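Local atomic coordinates of PHB depolymerase (Penicillium funiculosum, PDB entry 2D81), a protein that catalyses hydrolysis of the ester bonds of the biopolyester polyhydroxybutyrate. Residues A[48-59]-A[287-297]; A[225-233]-A[280-288]. All coordinates share one frame; numbering follows the deposited sequence.

Interaction 1: A[48-59]-A[287-297]. With RB3 ((1R)-3-{[(1R)-3-methoxy-1-methyl-3-oxopropyl]oxy}-1-methyl-3-oxopropyl (3R)-3-hydroxybutanoate), chain C.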
# COMPACT_ATOMS: atom_id res chain seq x y z
N TYR A 48 -5.81 -0.89 -11.19
CA TYR A 48 -6.92 -1.46 -10.45
C TYR A 48 -7.64 -2.51 -11.32
O TYR A 48 -8.06 -2.21 -12.43
CB TYR A 48 -7.91 -0.36 -10.07
CG TYR A 48 -9.17 -0.89 -9.44
CD1 TYR A 48 -9.19 -1.27 -8.09
CD2 TYR A 48 -10.32 -1.07 -10.20
CE1 TYR A 48 -10.33 -1.82 -7.53
CE2 TYR A 48 -11.46 -1.63 -9.65
CZ TYR A 48 -11.47 -2.00 -8.31
OH TYR A 48 -12.59 -2.58 -7.78
N ASP A 49 -7.77 -3.72 -10.78
CA ASP A 49 -8.50 -4.82 -11.44
C ASP A 49 -7.71 -5.36 -12.64
O ASP A 49 -8.27 -6.01 -13.51
CB ASP A 49 -9.89 -4.35 -11.91
CG ASP A 49 -10.90 -5.49 -12.03
OD1 ASP A 49 -11.55 -5.62 -13.09
OD2 ASP A 49 -11.06 -6.25 -11.05
N CYS A 50 -6.40 -5.10 -12.65
CA CYS A 50 -5.57 -5.47 -13.80
C CYS A 50 -5.71 -6.94 -14.16
O CYS A 50 -5.83 -7.30 -15.33
CB CYS A 50 -4.09 -5.16 -13.52
SG CYS A 50 -3.07 -5.17 -15.03
N ALA A 51 -5.70 -7.81 -13.15
CA ALA A 51 -5.55 -9.24 -13.39
C ALA A 51 -6.87 -10.01 -13.46
O ALA A 51 -6.86 -11.24 -13.45
CB ALA A 51 -4.65 -9.86 -12.32
N ARG A 52 -7.99 -9.30 -13.53
CA ARG A 52 -9.27 -9.99 -13.51
C ARG A 52 -9.59 -10.65 -14.85
O ARG A 52 -10.09 -11.78 -14.89
CB ARG A 52 -10.42 -9.04 -13.13
CG ARG A 52 -11.76 -9.76 -12.99
CD ARG A 52 -12.89 -8.81 -12.63
NE ARG A 52 -12.83 -8.34 -11.24
CZ ARG A 52 -13.42 -8.96 -10.22
NH1 ARG A 52 -13.30 -8.45 -9.00
NH2 ARG A 52 -14.12 -10.06 -10.41
N ASN A 53 -9.29 -9.96 -15.95
CA ASN A 53 -9.66 -10.46 -17.27
C ASN A 53 -8.50 -10.62 -18.25
O ASN A 53 -8.70 -10.85 -19.44
CB ASN A 53 -10.73 -9.55 -17.89
CG ASN A 53 -12.02 -9.54 -17.09
OD1 ASN A 53 -12.30 -8.58 -16.36
ND2 ASN A 53 -12.80 -10.60 -17.21
N GLN A 54 -7.28 -10.50 -17.73
CA GLN A 54 -6.09 -10.89 -18.48
C GLN A 54 -5.13 -11.52 -17.48
O GLN A 54 -5.19 -11.23 -16.28
CB GLN A 54 -5.45 -9.66 -19.13
CG GLN A 54 -4.82 -8.68 -18.16
CD GLN A 54 -4.66 -7.29 -18.75
OE1 GLN A 54 -4.23 -7.12 -19.90
NE2 GLN A 54 -5.01 -6.27 -17.96
N TYR A 55 -4.26 -12.41 -17.95
CA TYR A 55 -3.44 -13.18 -17.03
C TYR A 55 -2.49 -12.24 -16.28
O TYR A 55 -2.03 -11.24 -16.83
CB TYR A 55 -2.64 -14.24 -17.79
CG TYR A 55 -2.13 -15.34 -16.88
CD1 TYR A 55 -3.02 -16.17 -16.19
CD2 TYR A 55 -0.76 -15.54 -16.70
CE1 TYR A 55 -2.56 -17.17 -15.34
CE2 TYR A 55 -0.29 -16.54 -15.84
CZ TYR A 55 -1.20 -17.35 -15.17
OH TYR A 55 -0.74 -18.34 -14.33
N TYR A 56 -2.22 -12.55 -15.02
CA TYR A 56 -1.54 -11.60 -14.15
C TYR A 56 -0.13 -11.26 -14.63
O TYR A 56 0.36 -10.16 -14.36
CB TYR A 56 -1.50 -12.14 -12.71
CG TYR A 56 -0.46 -13.21 -12.48
CD1 TYR A 56 0.85 -12.88 -12.13
CD2 TYR A 56 -0.77 -14.56 -12.65
CE1 TYR A 56 1.82 -13.85 -11.95
CE2 TYR A 56 0.19 -15.55 -12.47
CZ TYR A 56 1.48 -15.19 -12.12
OH TYR A 56 2.45 -16.15 -11.94
N THR A 57 0.52 -12.18 -15.34
CA THR A 57 1.86 -11.90 -15.84
C THR A 57 1.84 -10.82 -16.93
O THR A 57 2.86 -10.19 -17.20
CB THR A 57 2.56 -13.17 -16.42
OG1 THR A 57 1.77 -13.71 -17.48
CG2 THR A 57 2.74 -14.21 -15.33
N SER A 58 0.68 -10.62 -17.54
CA SER A 58 0.51 -9.52 -18.49
C SER A 58 0.47 -8.19 -17.75
O SER A 58 0.59 -7.13 -18.37
CB SER A 58 -0.78 -9.70 -19.29
OG SER A 58 -0.69 -10.80 -20.18
N CYS A 59 0.29 -8.25 -16.43
CA CYS A 59 0.34 -7.06 -15.58
C CYS A 59 1.71 -6.98 -14.91
O CYS A 59 1.87 -6.34 -13.87
CB CYS A 59 -0.77 -7.12 -14.52
SG CYS A 59 -2.46 -7.11 -15.23
N TRP A 287 -4.01 -9.42 -5.33
CA TRP A 287 -4.46 -8.65 -6.49
C TRP A 287 -4.78 -9.55 -7.68
O TRP A 287 -4.91 -9.08 -8.82
CB TRP A 287 -3.39 -7.62 -6.89
CG TRP A 287 -2.08 -8.21 -7.32
CD1 TRP A 287 -1.12 -8.76 -6.51
CD2 TRP A 287 -1.58 -8.32 -8.66
NE1 TRP A 287 -0.06 -9.20 -7.27
CE2 TRP A 287 -0.31 -8.94 -8.59
CE3 TRP A 287 -2.09 -7.95 -9.92
CZ2 TRP A 287 0.45 -9.21 -9.73
CZ3 TRP A 287 -1.32 -8.22 -11.05
CH2 TRP A 287 -0.06 -8.84 -10.94
N VAL A 288 -4.94 -10.85 -7.43
CA VAL A 288 -5.18 -11.80 -8.52
C VAL A 288 -6.38 -12.71 -8.28
O VAL A 288 -6.81 -13.43 -9.18
CB VAL A 288 -3.94 -12.69 -8.77
CG1 VAL A 288 -2.76 -11.82 -9.16
CG2 VAL A 288 -3.61 -13.51 -7.52
N GLY A 289 -6.91 -12.68 -7.06
CA GLY A 289 -8.10 -13.45 -6.74
C GLY A 289 -7.85 -14.74 -5.98
O GLY A 289 -8.69 -15.65 -6.01
N TRP A 290 -6.71 -14.84 -5.29
CA TRP A 290 -6.43 -16.01 -4.45
C TRP A 290 -7.58 -16.29 -3.48
O TRP A 290 -8.01 -17.43 -3.33
CB TRP A 290 -5.15 -15.80 -3.63
CG TRP A 290 -3.88 -15.98 -4.38
CD1 TRP A 290 -3.47 -17.10 -5.06
CD2 TRP A 290 -2.81 -15.04 -4.47
NE1 TRP A 290 -2.20 -16.91 -5.57
CE2 TRP A 290 -1.77 -15.65 -5.22
CE3 TRP A 290 -2.62 -13.74 -3.99
CZ2 TRP A 290 -0.57 -15.00 -5.50
CZ3 TRP A 290 -1.42 -13.09 -4.27
CH2 TRP A 290 -0.41 -13.72 -5.02
N TYR A 291 -8.06 -15.25 -2.82
CA TYR A 291 -8.94 -15.43 -1.67
C TYR A 291 -10.36 -14.96 -1.94
O TYR A 291 -11.09 -14.62 -1.01
CB TYR A 291 -8.34 -14.72 -0.46
CG TYR A 291 -6.92 -15.16 -0.18
CD1 TYR A 291 -5.84 -14.31 -0.40
CD2 TYR A 291 -6.66 -16.48 0.21
CE1 TYR A 291 -4.53 -14.75 -0.23
CE2 TYR A 291 -5.36 -16.93 0.38
CZ TYR A 291 -4.30 -16.07 0.16
OH TYR A 291 -3.01 -16.53 0.32
N GLY A 292 -10.75 -14.95 -3.20
CA GLY A 292 -12.13 -14.64 -3.54
C GLY A 292 -12.24 -13.82 -4.81
O GLY A 292 -11.30 -13.14 -5.21
N SER A 293 -13.41 -13.89 -5.45
CA SER A 293 -13.65 -13.17 -6.69
C SER A 293 -13.76 -11.67 -6.47
O SER A 293 -13.62 -10.89 -7.41
CB SER A 293 -14.93 -13.69 -7.34
OG SER A 293 -16.03 -13.61 -6.44
N ASN A 294 -14.01 -11.25 -5.23
CA ASN A 294 -14.16 -9.83 -4.91
C ASN A 294 -12.92 -9.23 -4.24
O ASN A 294 -13.03 -8.26 -3.49
CB ASN A 294 -15.36 -9.63 -3.99
CG ASN A 294 -15.39 -10.61 -2.84
OD1 ASN A 294 -14.36 -10.91 -2.24
ND2 ASN A 294 -16.58 -11.12 -2.53
N ALA A 295 -11.75 -9.79 -4.53
CA ALA A 295 -10.50 -9.35 -3.91
C ALA A 295 -10.28 -7.84 -3.97
O ALA A 295 -9.72 -7.25 -3.04
CB ALA A 295 -9.31 -10.07 -4.54
N ASP A 296 -10.70 -7.20 -5.06
CA ASP A 296 -10.49 -5.77 -5.22
C ASP A 296 -11.77 -4.94 -5.11
O ASP A 296 -11.81 -3.78 -5.52
CB ASP A 296 -9.77 -5.47 -6.55
CG ASP A 296 -10.61 -5.81 -7.77
OD1 ASP A 296 -11.64 -6.51 -7.65
OD2 ASP A 296 -10.23 -5.37 -8.88
N GLN A 297 -12.80 -5.54 -4.51
CA GLN A 297 -14.07 -4.84 -4.31
C GLN A 297 -14.39 -4.78 -2.82
O GLN A 297 -13.75 -5.45 -2.01
CB GLN A 297 -15.19 -5.57 -5.05
CG GLN A 297 -14.94 -5.71 -6.55
CD GLN A 297 -15.91 -6.66 -7.23
OE1 GLN A 297 -16.12 -7.78 -6.78
NE2 GLN A 297 -16.52 -6.21 -8.33
O1M RB3 C . 7.71 -9.97 -8.28
C1A RB3 C . 6.90 -9.55 -7.43
O1A RB3 C . 6.79 -9.95 -6.25
C2A RB3 C . 5.96 -8.43 -7.87
C3A RB3 C . 4.49 -8.82 -7.69
C4A RB3 C . 3.61 -7.67 -8.17
O3A RB3 C . 4.22 -10.00 -8.47
C1B RB3 C . 3.36 -10.85 -7.84
O1B RB3 C . 2.59 -10.45 -6.97
C2B RB3 C . 3.39 -12.33 -8.24
C3B RB3 C . 2.17 -13.11 -7.76
C4B RB3 C . 0.88 -12.59 -8.41
O3B RB3 C . 2.33 -14.49 -8.12
C1C RB3 C . 3.04 -15.19 -7.20
O1C RB3 C . 3.96 -14.66 -6.59
C2C RB3 C . 2.69 -16.66 -6.95
C3C RB3 C . 3.88 -17.57 -7.26
C4C RB3 C . 3.51 -19.04 -7.03
O3C RB3 C . 4.30 -17.37 -8.61
O HOH W 1 -5.46 -6.94 -10.41
O HOH W 2 -5.95 -13.30 -11.96
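The carbonyl oxygen of Ser293 is gripped by Arg52, whose NH1 donates to Ser293 O at 2.9 Å from nearly straight beyond the C=O, while NH2 adds a weak second bond; Trp273 NE1 also donates to this oxygen. The same NH1 makes a salt bridge of 2.9 Å to Asp296 OD1, which lies at the guanidinium edge and is met on its syn side. Arg52 runs extended to CD and then bends (chi3 -73°), turning NE back to the syn lone pair of Asp49 OD2 at 2.7 Å. One guanidinium thus serves both acids, whose carboxylates are nearly coplanar and bring Asp49 OD2 within 2.5 Å of Asp296 OD2, where one acid group probably carries a proton. An alanine in place of Arg52 would probably leave the two carboxylates without their common counter-charge and Ser293 O without its link to 48-59. Beside them Tyr48 OH donates to Asp296 O, from above the carbonyl plane, and the Tyr48 ring carries Asp296 OD2 over one face.

Toward the ligand the chemistry turns apolar. The indole of Trp287 presents its six-membered edge to Tyr56 O and to Cys59, with CZ3 3.7 Å from Cys59 CB; Ala51 CB and Tyr56 CB also pack against the ring. Val288 CG1 sits over the Trp287 ring and also touches Tyr56 CB. Two waters stitch the backbones, one between Ala51 N and Trp287 O, the other between Ala51 O and Val288 O. At its far edge Trp287 NE1 donates to the ester carbonyl oxygen O1B of RB3 (2.9 Å, 157°), and Tyr56, Val288, Trp290 and Trp287 itself all touch the methyl C4B. Salt-bridged loops, one closed by the Cys50-Cys59 disulfide, here form one wall of the ligand pocket of an alpha/beta hydrolase.

Interaction 2: A[225-233]-A[280-288]. With RB3 ((1R)-3-{[(1R)-3-methoxy-1-methyl-3-oxopropyl]oxy}-1-methyl-3-oxopropyl (3R)-3-hydroxybutanoate), chain C.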
# COMPACT_ATOMS: atom_id res chain seq x y z
N VAL A 225 -1.52 3.83 6.08
CA VAL A 225 -1.34 2.39 6.01
C VAL A 225 -0.27 2.09 4.96
O VAL A 225 -0.41 2.48 3.81
CB VAL A 225 -2.66 1.69 5.62
CG1 VAL A 225 -2.48 0.18 5.60
CG2 VAL A 225 -3.76 2.08 6.59
N ALA A 226 0.78 1.40 5.37
CA ALA A 226 1.88 1.06 4.46
C ALA A 226 1.94 -0.45 4.24
O ALA A 226 2.07 -1.22 5.19
CB ALA A 226 3.20 1.57 5.02
N LEU A 227 1.87 -0.86 2.98
CA LEU A 227 1.78 -2.28 2.63
C LEU A 227 3.05 -2.84 1.99
O LEU A 227 3.45 -2.41 0.92
CB LEU A 227 0.59 -2.50 1.69
CG LEU A 227 -0.79 -2.10 2.22
CD1 LEU A 227 -1.81 -2.20 1.11
CD2 LEU A 227 -1.17 -3.00 3.39
N HIS A 228 3.66 -3.81 2.66
CA HIS A 228 4.83 -4.51 2.12
C HIS A 228 4.47 -5.27 0.84
O HIS A 228 3.29 -5.50 0.55
CB HIS A 228 5.38 -5.48 3.17
CG HIS A 228 4.49 -6.65 3.46
ND1 HIS A 228 4.37 -7.72 2.61
CD2 HIS A 228 3.66 -6.90 4.50
CE1 HIS A 228 3.51 -8.59 3.11
NE2 HIS A 228 3.06 -8.11 4.25
N GLY A 229 5.49 -5.64 0.07
CA GLY A 229 5.26 -6.41 -1.14
C GLY A 229 5.48 -7.90 -0.91
O GLY A 229 5.61 -8.33 0.23
N CYS A 230 5.52 -8.68 -1.98
CA CYS A 230 5.80 -10.11 -1.83
C CYS A 230 7.20 -10.27 -1.23
O CYS A 230 8.08 -9.46 -1.48
CB CYS A 230 5.77 -10.83 -3.17
SG CYS A 230 4.34 -10.65 -4.29
N LEU A 231 7.38 -11.33 -0.44
CA LEU A 231 8.66 -11.63 0.18
C LEU A 231 9.12 -10.55 1.15
O LEU A 231 10.30 -10.49 1.53
CB LEU A 231 9.74 -11.86 -0.88
CG LEU A 231 9.54 -13.09 -1.78
CD1 LEU A 231 10.63 -13.15 -2.84
CD2 LEU A 231 9.55 -14.35 -0.93
N GLN A 232 8.19 -9.69 1.57
CA GLN A 232 8.50 -8.65 2.53
C GLN A 232 7.64 -8.69 3.80
O GLN A 232 7.69 -7.76 4.61
CB GLN A 232 8.37 -7.26 1.88
CG GLN A 232 9.44 -6.96 0.84
CD GLN A 232 9.38 -5.52 0.35
OE1 GLN A 232 10.41 -4.87 0.19
NE2 GLN A 232 8.18 -5.03 0.11
N SER A 233 6.87 -9.75 3.98
CA SER A 233 6.10 -9.88 5.21
C SER A 233 7.06 -10.11 6.37
O SER A 233 8.22 -10.47 6.17
CB SER A 233 5.12 -11.06 5.13
OG SER A 233 5.80 -12.30 5.13
N ASN A 280 0.42 -18.94 -3.25
CA ASN A 280 0.94 -17.65 -2.79
C ASN A 280 2.10 -17.86 -1.83
O ASN A 280 2.11 -17.34 -0.71
CB ASN A 280 -0.20 -16.87 -2.12
CG ASN A 280 0.23 -15.51 -1.62
OD1 ASN A 280 1.20 -14.92 -2.11
ND2 ASN A 280 -0.50 -14.99 -0.65
N PRO A 281 3.12 -18.62 -2.26
CA PRO A 281 4.30 -18.91 -1.44
C PRO A 281 5.12 -17.69 -1.01
O PRO A 281 5.87 -17.77 -0.03
CB PRO A 281 5.11 -19.85 -2.33
CG PRO A 281 4.81 -19.34 -3.70
CD PRO A 281 3.31 -19.12 -3.63
N ASN A 282 4.97 -16.59 -1.72
CA ASN A 282 5.76 -15.39 -1.45
C ASN A 282 5.08 -14.43 -0.47
O ASN A 282 5.67 -13.42 -0.07
CB ASN A 282 6.06 -14.65 -2.76
CG ASN A 282 6.98 -15.45 -3.68
OD1 ASN A 282 7.09 -15.16 -4.87
ND2 ASN A 282 7.65 -16.45 -3.12
N GLY A 283 3.85 -14.74 -0.07
CA GLY A 283 3.18 -13.90 0.90
C GLY A 283 2.86 -12.53 0.34
O GLY A 283 3.18 -11.50 0.95
N CYS A 284 2.24 -12.53 -0.83
CA CYS A 284 1.83 -11.31 -1.51
C CYS A 284 0.44 -10.89 -1.05
O CYS A 284 -0.34 -11.73 -0.60
CB CYS A 284 1.75 -11.52 -3.01
SG CYS A 284 3.16 -12.25 -3.89
N TRP A 285 0.11 -9.61 -1.22
CA TRP A 285 -1.27 -9.17 -1.07
C TRP A 285 -2.08 -9.58 -2.29
O TRP A 285 -1.53 -9.70 -3.39
CB TRP A 285 -1.33 -7.65 -0.89
CG TRP A 285 -0.66 -7.20 0.36
CD1 TRP A 285 0.58 -6.65 0.48
CD2 TRP A 285 -1.17 -7.34 1.69
NE1 TRP A 285 0.88 -6.45 1.80
CE2 TRP A 285 -0.18 -6.86 2.57
CE3 TRP A 285 -2.37 -7.83 2.22
CZ2 TRP A 285 -0.34 -6.85 3.95
CZ3 TRP A 285 -2.54 -7.82 3.60
CH2 TRP A 285 -1.53 -7.33 4.45
N ASP A 286 -3.37 -9.80 -2.09
CA ASP A 286 -4.20 -10.42 -3.12
C ASP A 286 -4.68 -9.43 -4.19
O ASP A 286 -5.64 -8.69 -3.97
CB ASP A 286 -5.40 -11.11 -2.47
CG ASP A 286 -6.19 -11.95 -3.45
OD1 ASP A 286 -5.75 -12.09 -4.61
OD2 ASP A 286 -7.25 -12.48 -3.05
N TRP A 287 -4.01 -9.42 -5.33
CA TRP A 287 -4.46 -8.65 -6.49
C TRP A 287 -4.78 -9.55 -7.68
O TRP A 287 -4.91 -9.08 -8.82
CB TRP A 287 -3.39 -7.62 -6.89
CG TRP A 287 -2.08 -8.21 -7.32
CD1 TRP A 287 -1.12 -8.76 -6.51
CD2 TRP A 287 -1.58 -8.32 -8.66
NE1 TRP A 287 -0.06 -9.20 -7.27
CE2 TRP A 287 -0.31 -8.94 -8.59
CE3 TRP A 287 -2.09 -7.95 -9.92
CZ2 TRP A 287 0.45 -9.21 -9.73
CZ3 TRP A 287 -1.32 -8.22 -11.05
CH2 TRP A 287 -0.06 -8.84 -10.94
N VAL A 288 -4.94 -10.85 -7.43
CA VAL A 288 -5.18 -11.80 -8.52
C VAL A 288 -6.38 -12.71 -8.28
O VAL A 288 -6.81 -13.43 -9.18
CB VAL A 288 -3.94 -12.69 -8.77
CG1 VAL A 288 -2.76 -11.82 -9.16
CG2 VAL A 288 -3.61 -13.51 -7.52
O1M RB3 C . 7.71 -9.97 -8.28
C1A RB3 C . 6.90 -9.55 -7.43
O1A RB3 C . 6.79 -9.95 -6.25
C2A RB3 C . 5.96 -8.43 -7.87
C3A RB3 C . 4.49 -8.82 -7.69
C4A RB3 C . 3.61 -7.67 -8.17
O3A RB3 C . 4.22 -10.00 -8.47
C1B RB3 C . 3.36 -10.85 -7.84
O1B RB3 C . 2.59 -10.45 -6.97
C2B RB3 C . 3.39 -12.33 -8.24
C3B RB3 C . 2.17 -13.11 -7.76
C4B RB3 C . 0.88 -12.59 -8.41
O3B RB3 C . 2.33 -14.49 -8.12
C1C RB3 C . 3.04 -15.19 -7.20
O1C RB3 C . 3.96 -14.66 -6.59
C2C RB3 C . 2.69 -16.66 -6.95
C3C RB3 C . 3.88 -17.57 -7.26
C4C RB3 C . 3.51 -19.04 -7.03
O3C RB3 C . 4.30 -17.37 -8.61
O HOH W 3 6.29 -12.26 2.42
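His228 and Trp285 cross at about a right angle as side chains, yet their rings meet obliquely, the planes 42° apart, with Trp285 NE1 3.6 Å above the centre of the imidazole. Ser233 CA covers the opposite face, and His228 ND1 donates in the ring plane to Gly229 O (2.8 Å), which, with NE2 bonded to Ala263 N, fixes the ring's rotation. The indole in turn offers NE1 to His228 O, a weak bond bent to 115°, and takes Leu227 CD2 over one face, toward the rim.

Farther along, Cys230 SG and Cys284 SG are joined covalently, where the two CA atoms come within 4.2 Å. Leu231 N then donates to Asn282 O at 2.7 Å, and Leu231 CD2 lies 3.6 Å from Asn282 ND2. A water bridges Ser233 N and that same Asn282 O. The disulfide borders the ligand, Cys230 SG standing 3.2 Å from RB3 O1B, while Pro281 CD touches the terminal methyl C4C.

The contact pins the loop after strand 277-280 to the end of central strand 221-227; Ser20, at the start of helix 20-31, touches both cysteines, and helix 301-314 packs against Leu227 and Trp285 through Ile306.

In the fold
Interactions 1 and 2 show one loop, between strand 277-280 and helix 301-314, anchored at two depths. Interaction 2 is the buried one, nearer the centre of the chain, and ties the loop to a strand of the main sheet by a disulfide, aromatic contact and few polar bonds. Interaction 1 is only partly buried and joins two loops by charges and bridging waters, its disulfide lying within one segment. They share Trp287 and Val288, and Tyr291 of 287-297 probably bonds back to Asp286 and Asn280 of 280-288. Both touch the bound trimer, so the two anchors together hold neighbouring parts of its pocket lining.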